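Local coordinates for protein serine proteinase inhibitor 1 (Myxoma virus, PDB 6BJ5) that inhibits serine endopeptidases as a poxviral member of the serpin family and is important in the virulence of myxoma virus, at residues A[41-46]-A[310-315]; A[270-275]-A[291-296]; A[210-215]-A[246-251]. All coordinates share one frame; numbering follows the deposited sequence.

Contact 1. Residues A[41-46]-A[310-315]; sequences TSALSV and SDTAIT
A43 and I314 meet at the centre of the packing of helix B behind beta-sheet A of the serpin fold. The helix is 37-49, and strand 305-314 lies in the middle of the sheet, antiparallel to both its neighbours, 142-153 and 293-302. That place is consistent with an inserted reactive-centre loop, as in cleaved serpins. The segment axes approach to 8.7 Å and point broadly the same way, 32° apart. Such closeness suits the small side chain of A43, which faces the strand, and the nearest alpha carbons, those of A43 and T312, are 6.7 Å apart.

Everything that crosses the gap is apolar. From the strand, T312 and I314 both point at the helix, while A313 between them points away. The methyl A43 CB therefore drops between two methyls, with I314 CD1 at 3.7 Å and T312 CG2 at 3.9 Å from it. I314 reaches that far because its CG1 arm is stretched out, CD1 anti to CA (chi2 175°). L44 comes in along the flank, its leucine branch set nearly square across the isoleucine, with only L44 CD2 near I314 CD1, at 4.2 Å.

Polar groups are dealt with away from this interface. T312 presents its methyl to the helix while OG1 is hydrogen-bonded to NE2 of Q295 on the next strand. On the helix, S42 OG bonds back to the Y38 carbonyl and S45 OG to that of P62, and the S42 carbonyl is taken by R76. Beyond its methyl-methyl contact, I314 CD1 also leans against the helix backbone itself, 4.0 Å from A43 C.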
ATOM      1  N   THR A  41      -3.298   6.914  -2.239  1.00 26.97           N
ATOM      2  CA  THR A  41      -3.840   7.713  -3.328  1.00 22.14           C
ATOM      3  C   THR A  41      -5.353   7.819  -3.245  1.00 25.44           C
ATOM      4  O   THR A  41      -5.923   8.888  -3.507  1.00 24.59           O
ATOM      5  CB  THR A  41      -3.408   7.094  -4.657  1.00 23.95           C
ATOM      6  OG1 THR A  41      -1.992   7.269  -4.808  1.00 25.91           O
ATOM      7  CG2 THR A  41      -4.135   7.748  -5.840  1.00 18.59           C
ATOM      8  N   SER A  42      -6.031   6.710  -2.920  1.00 21.02           N
ATOM      9  CA  SER A  42      -7.488   6.757  -2.819  1.00 22.35           C
ATOM     10  C   SER A  42      -7.940   7.667  -1.681  1.00 22.38           C
ATOM     11  O   SER A  42      -8.877   8.455  -1.849  1.00 28.96           O
ATOM     12  CB  SER A  42      -8.041   5.349  -2.638  1.00 35.71           C
ATOM     13  OG  SER A  42      -7.634   4.517  -3.715  1.00 50.79           O
ATOM     14  N   ALA A  43      -7.246   7.618  -0.543  1.00 23.82           N
ATOM     15  CA  ALA A  43      -7.574   8.478   0.588  1.00 18.34           C
ATOM     16  C   ALA A  43      -7.399   9.948   0.228  1.00 30.41           C
ATOM     17  O   ALA A  43      -8.299  10.769   0.449  1.00 32.39           O
ATOM     18  CB  ALA A  43      -6.689   8.109   1.784  1.00  8.60           C
ATOM     19  N   LEU A  44      -6.236  10.294  -0.336  1.00 26.73           N
ATOM     20  CA  LEU A  44      -5.960  11.667  -0.741  1.00 15.16           C
ATOM     21  C   LEU A  44      -6.981  12.156  -1.762  1.00 19.34           C
ATOM     22  O   LEU A  44      -7.343  13.341  -1.773  1.00  9.72           O
ATOM     23  CB  LEU A  44      -4.557  11.764  -1.330  1.00 16.42           C
ATOM     24  CG  LEU A  44      -3.344  11.489  -0.451  1.00 21.41           C
ATOM     25  CD1 LEU A  44      -2.062  11.713  -1.247  1.00 12.55           C
ATOM     26  CD2 LEU A  44      -3.370  12.390   0.756  1.00 11.08           C
ATOM     27  N   SER A  45      -7.450  11.258  -2.629  1.00 19.43           N
ATOM     28  CA  SER A  45      -8.416  11.638  -3.655  1.00 23.26           C
ATOM     29  C   SER A  45      -9.746  12.058  -3.033  1.00 32.80           C
ATOM     30  O   SER A  45     -10.363  13.041  -3.465  1.00 32.99           O
ATOM     31  CB  SER A  45      -8.591  10.469  -4.625  1.00 31.55           C
ATOM     32  OG  SER A  45      -9.490  10.757  -5.675  1.00 35.21           O
ATOM     33  N   VAL A  46     -10.181  11.347  -1.989  1.00 37.00           N
ATOM     34  CA  VAL A  46     -11.359  11.761  -1.226  1.00 17.91           C
ATOM     35  C   VAL A  46     -11.088  13.078  -0.512  1.00 20.93           C
ATOM     36  O   VAL A  46     -11.879  14.023  -0.610  1.00 26.51           O
ATOM     37  CB  VAL A  46     -11.759  10.657  -0.232  1.00 27.96           C
ATOM     38  CG1 VAL A  46     -12.868  11.145   0.687  1.00 21.46           C
ATOM     39  CG2 VAL A  46     -12.194   9.400  -0.985  1.00 15.90           C
ATOM     40  N   SER A 310      -4.774  -3.281   3.401  1.00 22.00           N
ATOM     41  CA  SER A 310      -4.255  -1.979   3.793  1.00 21.33           C
ATOM     42  C   SER A 310      -5.392  -1.022   4.134  1.00 30.63           C
ATOM     43  O   SER A 310      -6.386  -0.927   3.403  1.00 21.04           O
ATOM     44  CB  SER A 310      -3.380  -1.387   2.696  1.00 20.48           C
ATOM     45  OG  SER A 310      -2.846  -0.150   3.136  1.00 42.09           O
ATOM     46  N   ASP A 311      -5.217  -0.292   5.239  1.00 31.78           N
ATOM     47  CA  ASP A 311      -6.162   0.735   5.669  1.00 28.90           C
ATOM     48  C   ASP A 311      -5.397   2.023   5.911  1.00 29.18           C
ATOM     49  O   ASP A 311      -4.438   2.034   6.689  1.00 35.71           O
ATOM     50  CB  ASP A 311      -6.901   0.305   6.930  1.00 28.35           C
ATOM     51  CG  ASP A 311      -7.712  -0.944   6.712  1.00 45.57           C
ATOM     52  OD1 ASP A 311      -8.525  -0.956   5.760  1.00 48.83           O
ATOM     53  OD2 ASP A 311      -7.508  -1.924   7.461  1.00 62.80           O
ATOM     54  N   THR A 312      -5.801   3.094   5.229  1.00 32.46           N
ATOM     55  CA  THR A 312      -5.190   4.410   5.384  1.00 29.47           C
ATOM     56  C   THR A 312      -6.157   5.322   6.116  1.00 23.17           C
ATOM     57  O   THR A 312      -7.325   5.433   5.726  1.00 25.84           O
ATOM     58  CB  THR A 312      -4.813   5.007   4.025  1.00 31.10           C
ATOM     59  OG1 THR A 312      -3.918   4.113   3.352  1.00 25.45           O
ATOM     60  CG2 THR A 312      -4.148   6.360   4.197  1.00 17.02           C
ATOM     61  N   ALA A 313      -5.679   5.946   7.187  1.00 22.90           N
ATOM     62  CA  ALA A 313      -6.496   6.817   8.027  1.00 27.69           C
ATOM     63  C   ALA A 313      -5.935   8.234   8.038  1.00 23.65           C
ATOM     64  O   ALA A 313      -4.812   8.453   8.510  1.00 31.57           O
ATOM     65  CB  ALA A 313      -6.563   6.274   9.457  1.00 15.04           C
ATOM     66  N   ILE A 314      -6.732   9.198   7.576  1.00 21.39           N
ATOM     67  CA  ILE A 314      -6.362  10.615   7.602  1.00 30.80           C
ATOM     68  C   ILE A 314      -7.095  11.297   8.756  1.00 26.55           C
ATOM     69  O   ILE A 314      -8.334  11.281   8.817  1.00 18.69           O
ATOM     70  CB  ILE A 314      -6.643  11.309   6.259  1.00 24.75           C
ATOM     71  CG1 ILE A 314      -5.732  10.703   5.192  1.00 24.31           C
ATOM     72  CG2 ILE A 314      -6.338  12.817   6.381  1.00 22.46           C
ATOM     73  CD1 ILE A 314      -5.963  11.183   3.776  1.00 17.45           C
ATOM     74  N   THR A 315      -6.318  11.989   9.596  1.00 33.78           N
ATOM     75  CA  THR A 315      -6.633  12.389  10.981  1.00 35.98           C
ATOM     76  C   THR A 315      -7.543  11.441  11.717  1.00 39.10           C
ATOM     77  O   THR A 315      -7.072  10.810  12.669  1.00 34.28           O
ATOM     78  CB  THR A 315      -7.246  13.793  11.042  1.00 37.55           C
ATOM     79  OG1 THR A 315      -6.208  14.747  10.815  1.00 52.33           O
ATOM     80  CG2 THR A 315      -7.848  14.061  12.388  1.00 42.44           C
TER

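Contact 2. Residues A[270-275]-A[291-296]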
ATOM      1  N   ASP A 270      -0.048  22.361   3.176  1.00 41.08           N
ATOM      2  CA  ASP A 270      -1.114  23.218   3.694  1.00 44.48           C
ATOM      3  C   ASP A 270      -2.129  22.420   4.500  1.00 49.15           C
ATOM      4  O   ASP A 270      -2.640  22.899   5.523  1.00 50.57           O
ATOM      5  CB  ASP A 270      -1.834  23.962   2.560  1.00 32.63           C
ATOM      6  CG  ASP A 270      -1.130  25.243   2.143  1.00 38.95           C
ATOM      7  OD1 ASP A 270      -0.107  25.601   2.763  1.00 42.23           O
ATOM      8  OD2 ASP A 270      -1.660  25.946   1.252  1.00 45.27           O
ATOM      9  N   ALA A 271      -2.424  21.197   4.064  1.00 38.15           N
ATOM     10  CA  ALA A 271      -3.408  20.387   4.764  1.00 38.81           C
ATOM     11  C   ALA A 271      -3.066  20.231   6.236  1.00 29.03           C
ATOM     12  O   ALA A 271      -3.971  20.162   7.070  1.00 38.71           O
ATOM     13  CB  ALA A 271      -3.527  19.015   4.093  1.00 37.97           C
ATOM     14  N   PHE A 272      -1.777  20.240   6.584  1.00 31.56           N
ATOM     15  CA  PHE A 272      -1.352  20.051   7.972  1.00 33.26           C
ATOM     16  C   PHE A 272      -1.234  21.348   8.749  1.00 35.60           C
ATOM     17  O   PHE A 272      -1.074  21.302   9.974  1.00 41.63           O
ATOM     18  CB  PHE A 272       0.011  19.345   8.052  1.00 23.79           C
ATOM     19  CG  PHE A 272       0.018  17.980   7.453  1.00 35.61           C
ATOM     20  CD1 PHE A 272       0.255  17.805   6.094  1.00 28.53           C
ATOM     21  CD2 PHE A 272      -0.245  16.863   8.238  1.00 45.20           C
ATOM     22  CE1 PHE A 272       0.251  16.536   5.535  1.00 21.82           C
ATOM     23  CE2 PHE A 272      -0.253  15.598   7.687  1.00 37.63           C
ATOM     24  CZ  PHE A 272      -0.003  15.436   6.329  1.00 23.68           C
ATOM     25  N   ASP A 273      -1.315  22.495   8.081  1.00 43.78           N
ATOM     26  CA  ASP A 273      -1.058  23.755   8.751  1.00 42.49           C
ATOM     27  C   ASP A 273      -2.397  24.373   9.103  1.00 41.76           C
ATOM     28  O   ASP A 273      -3.162  24.729   8.188  1.00 40.23           O
ATOM     29  CB  ASP A 273      -0.262  24.679   7.836  1.00 50.39           C
ATOM     30  CG  ASP A 273       0.018  26.032   8.453  1.00 61.91           C
ATOM     31  OD1 ASP A 273      -0.427  26.303   9.596  1.00 61.37           O
ATOM     32  OD2 ASP A 273       0.701  26.832   7.771  1.00 70.18           O
ATOM     33  N   PRO A 274      -2.723  24.536  10.388  1.00 49.24           N
ATOM     34  CA  PRO A 274      -4.056  25.056  10.750  1.00 55.72           C
ATOM     35  C   PRO A 274      -4.308  26.461  10.232  1.00 62.90           C
ATOM     36  O   PRO A 274      -5.442  26.784   9.843  1.00 60.06           O
ATOM     37  CB  PRO A 274      -4.039  25.026  12.287  1.00 40.67           C
ATOM     38  CG  PRO A 274      -2.988  24.033  12.640  1.00 45.24           C
ATOM     39  CD  PRO A 274      -1.942  24.131  11.567  1.00 50.20           C
ATOM     40  N   SER A 275      -3.261  27.287  10.167  1.00 60.73           N
ATOM     41  CA  SER A 275      -3.423  28.660   9.708  1.00 61.17           C
ATOM     42  C   SER A 275      -3.760  28.721   8.228  1.00 58.61           C
ATOM     43  O   SER A 275      -4.440  29.655   7.792  1.00 72.07           O
ATOM     44  CB  SER A 275      -2.147  29.461   9.975  1.00 63.29           C
ATOM     45  OG  SER A 275      -1.825  29.489  11.354  1.00 65.63           O
ATOM     46  N   THR A 291      -4.178  16.272  10.906  1.00 30.78           N
ATOM     47  CA  THR A 291      -3.097  16.122  11.869  1.00 31.64           C
ATOM     48  C   THR A 291      -2.228  14.910  11.590  1.00 41.63           C
ATOM     49  O   THR A 291      -1.000  15.014  11.661  1.00 43.84           O
ATOM     50  CB  THR A 291      -3.652  15.984  13.288  1.00 29.89           C
ATOM     51  OG1 THR A 291      -4.681  16.957  13.523  1.00 28.55           O
ATOM     52  CG2 THR A 291      -2.526  16.164  14.285  1.00 37.83           C
ATOM     53  N   LYS A 292      -2.825  13.775  11.210  1.00 35.50           N
ATOM     54  CA  LYS A 292      -2.089  12.527  11.060  1.00 32.78           C
ATOM     55  C   LYS A 292      -2.574  11.804   9.817  1.00 30.72           C
ATOM     56  O   LYS A 292      -3.768  11.818   9.509  1.00 26.63           O
ATOM     57  CB  LYS A 292      -2.204  11.595  12.286  1.00 35.84           C
ATOM     58  CG  LYS A 292      -1.928  12.225  13.644  1.00 40.61           C
ATOM     59  CD  LYS A 292      -2.268  11.268  14.792  1.00 58.40           C
ATOM     60  CE  LYS A 292      -2.821  12.006  16.016  1.00 62.50           C
ATOM     61  NZ  LYS A 292      -2.715  11.211  17.279  1.00 58.47           N
ATOM     62  N   VAL A 293      -1.642  11.159   9.120  1.00 27.22           N
ATOM     63  CA  VAL A 293      -1.963  10.206   8.069  1.00 26.36           C
ATOM     64  C   VAL A 293      -1.253   8.914   8.426  1.00 33.19           C
ATOM     65  O   VAL A 293      -0.014   8.867   8.469  1.00 27.00           O
ATOM     66  CB  VAL A 293      -1.546  10.678   6.671  1.00 28.85           C
ATOM     67  CG1 VAL A 293      -2.003   9.637   5.632  1.00 21.60           C
ATOM     68  CG2 VAL A 293      -2.136  12.045   6.360  1.00 21.48           C
ATOM     69  N   LEU A 294      -2.035   7.879   8.722  1.00 37.11           N
ATOM     70  CA  LEU A 294      -1.509   6.589   9.136  1.00 30.50           C
ATOM     71  C   LEU A 294      -2.031   5.488   8.232  1.00 23.71           C
ATOM     72  O   LEU A 294      -3.205   5.500   7.822  1.00 23.26           O
ATOM     73  CB  LEU A 294      -1.871   6.281  10.586  1.00 32.25           C
ATOM     74  CG  LEU A 294      -1.371   7.328  11.577  1.00 44.23           C
ATOM     75  CD1 LEU A 294      -1.729   6.922  13.002  1.00 44.66           C
ATOM     76  CD2 LEU A 294       0.128   7.566  11.416  1.00 50.07           C
ATOM     77  N   GLN A 295      -1.134   4.563   7.902  1.00 14.69           N
ATOM     78  CA  GLN A 295      -1.466   3.383   7.117  1.00 22.87           C
ATOM     79  C   GLN A 295      -0.957   2.132   7.826  1.00 27.24           C
ATOM     80  O   GLN A 295       0.229   2.030   8.168  1.00 22.17           O
ATOM     81  CB  GLN A 295      -0.871   3.474   5.705  1.00 21.30           C
ATOM     82  CG  GLN A 295      -1.602   2.624   4.695  1.00 25.05           C
ATOM     83  CD  GLN A 295      -0.892   2.532   3.367  1.00 32.51           C
ATOM     84  OE1 GLN A 295       0.113   1.825   3.217  1.00 33.50           O
ATOM     85  NE2 GLN A 295      -1.393   3.288   2.396  1.00 18.18           N
ATOM     86  N   THR A 296      -1.841   1.172   8.032  1.00 29.52           N
ATOM     87  CA  THR A 296      -1.425  -0.140   8.482  1.00 24.51           C
ATOM     88  C   THR A 296      -1.725  -1.125   7.362  1.00 21.71           C
ATOM     89  O   THR A 296      -2.847  -1.162   6.827  1.00 19.66           O
ATOM     90  CB  THR A 296      -2.114  -0.543   9.783  1.00 26.12           C
ATOM     91  OG1 THR A 296      -3.502  -0.735   9.538  1.00 39.09           O
ATOM     92  CG2 THR A 296      -1.967   0.533  10.818  1.00 27.41           C
TER
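The phenyl ring of F272 lies with one edge against the backbone of T291 and its far end against the side chain of V293. Along the edge the partner is an oxygen: T291 O sits in the ring plane, almost equally far from both carbons of that side, 4.0 Å from F272 CD2 and 4.1 Å from F272 CE2. Ring hydrogens carry a slight positive charge, so this approach is probably mildly favourable, though the carbonyl has a stronger partner in NH1 of R260.

At the tip, F272 CZ meets V293 CG2 at 4.0 Å. The valine comes obliquely to the ring, and the two side chains run roughly perpendicular to each other. V293 offers this one branch because CG2 stands beside its own backbone N, while CG1 is anti to it (chi1 -177°). The phenylalanine does not start out aimed at the strand; it is the length of the side chain that brings its end across.

In the serpin fold, this joins the connection after helix 260-265 to the start of strand 293-302, the sheet A strand beside 305-314, which corresponds to s5A. The helix shares the packing, with R260 and Q264 touching the F272 ring and L263 touching V293, while I314 of the adjoining strand also reaches V293.

The chain around F272 is tied up locally. F272 itself sits in a turn closed by D273 N donating to D270 O, 2.9 Å long. Just after it comes an Asx turn, in which S275 N donates to D273 OD1 at 3.1 Å; the bond is bent, 142° at the hydrogen, and reaches the oxygen from above the carboxylate plane, 55° out of it. D270 turns its own carboxylate to R276 and N54.

Contact 3. Residues A[210-215]-A[246-251]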
ATOM      1  N   THR A 210      -4.347  -9.046 -11.829  1.00 43.34           N
ATOM      2  CA  THR A 210      -3.377  -8.658 -10.829  1.00 43.44           C
ATOM      3  C   THR A 210      -2.184  -9.603 -10.920  1.00 44.43           C
ATOM      4  O   THR A 210      -2.313 -10.770 -11.304  1.00 46.94           O
ATOM      5  CB  THR A 210      -4.033  -8.670  -9.439  1.00 38.62           C
ATOM      6  OG1 THR A 210      -4.684  -9.927  -9.208  1.00 53.98           O
ATOM      7  CG2 THR A 210      -5.094  -7.611  -9.361  1.00 28.81           C
ATOM      8  N   ALA A 211      -1.010  -9.085 -10.569  1.00 42.69           N
ATOM      9  CA  ALA A 211       0.196  -9.897 -10.648  1.00 43.43           C
ATOM     10  C   ALA A 211       1.252  -9.332  -9.713  1.00 45.73           C
ATOM     11  O   ALA A 211       1.221  -8.150  -9.356  1.00 48.02           O
ATOM     12  CB  ALA A 211       0.725  -9.947 -12.085  1.00 24.45           C
ATOM     13  N   MET A 212       2.227 -10.169  -9.374  1.00 39.07           N
ATOM     14  CA  MET A 212       3.340  -9.738  -8.542  1.00 36.25           C
ATOM     15  C   MET A 212       4.587  -9.592  -9.392  1.00 32.65           C
ATOM     16  O   MET A 212       4.975 -10.515 -10.110  1.00 41.04           O
ATOM     17  CB  MET A 212       3.592 -10.687  -7.371  1.00 31.54           C
ATOM     18  CG  MET A 212       4.793 -10.254  -6.535  1.00 33.90           C
ATOM     19  SD  MET A 212       5.091 -11.190  -5.018  1.00 35.48           S
ATOM     20  CE  MET A 212       3.821 -10.495  -3.958  1.00 34.19           C
ATOM     21  N   LEU A 213       5.174  -8.415  -9.341  1.00 35.77           N
ATOM     22  CA  LEU A 213       6.493  -8.180  -9.885  1.00 26.30           C
ATOM     23  C   LEU A 213       7.466  -8.432  -8.755  1.00 37.81           C
ATOM     24  O   LEU A 213       7.340  -7.834  -7.679  1.00 44.85           O
ATOM     25  CB  LEU A 213       6.619  -6.751 -10.415  1.00 31.97           C
ATOM     26  CG  LEU A 213       5.630  -6.385 -11.531  1.00 31.87           C
ATOM     27  CD1 LEU A 213       5.812  -4.948 -11.923  1.00 27.50           C
ATOM     28  CD2 LEU A 213       5.792  -7.305 -12.746  1.00 37.34           C
ATOM     29  N   LEU A 214       8.404  -9.338  -8.984  1.00 39.50           N
ATOM     30  CA  LEU A 214       9.444  -9.651  -8.023  1.00 20.36           C
ATOM     31  C   LEU A 214      10.747  -9.084  -8.584  1.00 20.74           C
ATOM     32  O   LEU A 214      11.124  -9.381  -9.725  1.00 28.22           O
ATOM     33  CB  LEU A 214       9.496 -11.155  -7.785  1.00 22.48           C
ATOM     34  CG  LEU A 214      10.653 -11.766  -6.983  1.00 30.69           C
ATOM     35  CD1 LEU A 214      10.552 -11.406  -5.506  1.00 24.74           C
ATOM     36  CD2 LEU A 214      10.687 -13.263  -7.154  1.00 20.63           C
ATOM     37  N   VAL A 215      11.385  -8.230  -7.800  1.00  9.22           N
ATOM     38  CA  VAL A 215      12.574  -7.470  -8.151  1.00 16.19           C
ATOM     39  C   VAL A 215      13.706  -7.957  -7.257  1.00 28.32           C
ATOM     40  O   VAL A 215      13.655  -7.751  -6.037  1.00 25.93           O
ATOM     41  CB  VAL A 215      12.330  -5.962  -7.954  1.00 29.65           C
ATOM     42  CG1 VAL A 215      13.558  -5.117  -8.353  1.00 22.73           C
ATOM     43  CG2 VAL A 215      11.082  -5.514  -8.729  1.00 32.13           C
ATOM     44  N   VAL A 246      11.849 -20.325  -9.939  1.00 33.08           N
ATOM     45  CA  VAL A 246      11.600 -19.282  -8.950  1.00 31.57           C
ATOM     46  C   VAL A 246      11.812 -19.884  -7.571  1.00 25.25           C
ATOM     47  O   VAL A 246      11.158 -20.870  -7.211  1.00 25.19           O
ATOM     48  CB  VAL A 246      10.185 -18.709  -9.102  1.00 35.80           C
ATOM     49  CG1 VAL A 246       9.907 -17.640  -8.076  1.00 25.69           C
ATOM     50  CG2 VAL A 246      10.001 -18.191 -10.503  1.00 36.38           C
ATOM     51  N   VAL A 247      12.758 -19.331  -6.824  1.00 30.86           N
ATOM     52  CA  VAL A 247      13.043 -19.741  -5.456  1.00 22.61           C
ATOM     53  C   VAL A 247      12.815 -18.504  -4.584  1.00 33.23           C
ATOM     54  O   VAL A 247      13.631 -17.573  -4.582  1.00 31.10           O
ATOM     55  CB  VAL A 247      14.467 -20.280  -5.314  1.00 21.11           C
ATOM     56  CG1 VAL A 247      14.762 -20.673  -3.867  1.00 17.38           C
ATOM     57  CG2 VAL A 247      14.706 -21.435  -6.287  1.00 17.43           C
ATOM     58  N   MET A 248      11.696 -18.445  -3.877  1.00 33.23           N
ATOM     59  CA  MET A 248      11.419 -17.246  -3.106  1.00 31.74           C
ATOM     60  C   MET A 248      10.783 -17.629  -1.793  1.00 31.83           C
ATOM     61  O   MET A 248      10.112 -18.673  -1.694  1.00 42.20           O
ATOM     62  CB  MET A 248      10.513 -16.284  -3.894  1.00 30.19           C
ATOM     63  CG  MET A 248       9.070 -16.699  -3.929  1.00 38.58           C
ATOM     64  SD  MET A 248       8.035 -15.482  -4.759  1.00 38.96           S
ATOM     65  CE  MET A 248       8.266 -14.033  -3.753  1.00 19.39           C
ATOM     66  N   PRO A 249      10.977 -16.834  -0.741  1.00 10.65           N
ATOM     67  CA  PRO A 249      10.454 -17.174   0.579  1.00 20.59           C
ATOM     68  C   PRO A 249       8.961 -16.948   0.688  1.00 25.41           C
ATOM     69  O   PRO A 249       8.408 -16.029   0.088  1.00 30.53           O
ATOM     70  CB  PRO A 249      11.160 -16.194   1.530  1.00 13.87           C
ATOM     71  CG  PRO A 249      12.095 -15.368   0.669  1.00 13.64           C
ATOM     72  CD  PRO A 249      11.614 -15.507  -0.740  1.00 12.02           C
ATOM     73  N   LYS A 250       8.313 -17.793   1.480  1.00 22.59           N
ATOM     74  CA  LYS A 250       7.076 -17.379   2.109  1.00 20.51           C
ATOM     75  C   LYS A 250       7.357 -16.159   2.976  1.00 26.90           C
ATOM     76  O   LYS A 250       8.439 -16.025   3.565  1.00 19.33           O
ATOM     77  CB  LYS A 250       6.507 -18.492   2.995  1.00 15.92           C
ATOM     78  CG  LYS A 250       6.089 -19.698   2.250  1.00 33.93           C
ATOM     79  CD  LYS A 250       5.722 -20.811   3.202  1.00 39.97           C
ATOM     80  CE  LYS A 250       4.463 -20.466   3.927  1.00 36.06           C
ATOM     81  NZ  LYS A 250       3.921 -21.645   4.627  1.00 50.22           N
ATOM     82  N   PHE A 251       6.385 -15.245   3.043  1.00 21.98           N
ATOM     83  CA  PHE A 251       6.549 -14.128   3.960  1.00 21.03           C
ATOM     84  C   PHE A 251       5.204 -13.589   4.418  1.00 15.21           C
ATOM     85  O   PHE A 251       4.190 -13.655   3.707  1.00 20.29           O
ATOM     86  CB  PHE A 251       7.406 -13.012   3.357  1.00 26.43           C
ATOM     87  CG  PHE A 251       6.849 -12.393   2.110  1.00 28.12           C
ATOM     88  CD1 PHE A 251       5.945 -11.335   2.184  1.00 27.77           C
ATOM     89  CD2 PHE A 251       7.253 -12.844   0.859  1.00 22.15           C
ATOM     90  CE1 PHE A 251       5.445 -10.739   1.014  1.00 22.29           C
ATOM     91  CE2 PHE A 251       6.756 -12.260  -0.303  1.00 24.56           C
ATOM     92  CZ  PHE A 251       5.841 -11.200  -0.215  1.00 16.69           C
TER
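M212 touches both M248 and F251 across the gap between sheet B of the serpin fold, which holds strand 210-217, and strand 243-258, whose first part, with M248, belongs to sheet C. Its side chain runs out extended (chi1 178°), which carries the sulfur well away from its strand, and then turns at the last torsion (chi3 -77°). The sulfur, M212 SD, comes within 4.4 Å of the methyl M248 CE. The turned end, M212 CE, goes to the rim of the phenylalanine, lying near the ring plane 4.3 Å from F251 CZ, so the methionine meets the edge rather than a face.

Two residues on, L214 points the same way. Its branch end L214 CD1 packs on M248 CE at 3.9 Å, the closest approach between these segments, and the two side chains lie alongside each other, running in opposite senses. M248 takes the crowded position between its backbone N and carbonyl carbon (chi1 76°); with a bend at its own sulfur, its methyl serves M212 and L214 together. The alpha carbons of L214 and M248 stay 9.3 Å apart, so the strands are joined here by side chains alone.

The second chain, probably the C-terminal part of the cleaved serpin, completes the packing: it pairs antiparallel with both strands, its F18 packs on M212 and F251, and its F16 on L214. L203 of strand 198-204 adds to the cover of M248. With no hydrogen bond or charge pair linking the two segments, cohesion across the gap rests on dispersion forces and exclusion of water from thioether, leucine and aromatic surfaces.

How the contacts relate
All three contacts are largely buried. Contacts 1 and 2 lie on sheet A; contact 3 lies where the continuous run of strands passes into sheet C, facing sheet B. Contact 1 lies nearest the chain centre, about 8 Å from it, where a helix backs the sheet; the centres of contacts 2 and 3 lie about 17 and 18 Å out, on opposite sides. Contacts 1 and 2 adjoin: strands 305-314 and 293-302 are neighbours, and T315 probably hydrogen-bonds to the T291-K292 backbone. Contact 3 touches neither and adjoins the other chain. Their chemistry follows: small methyls for close helix packing, an aromatic ring against backbone and valine, and long thioethers spanning a wider gap.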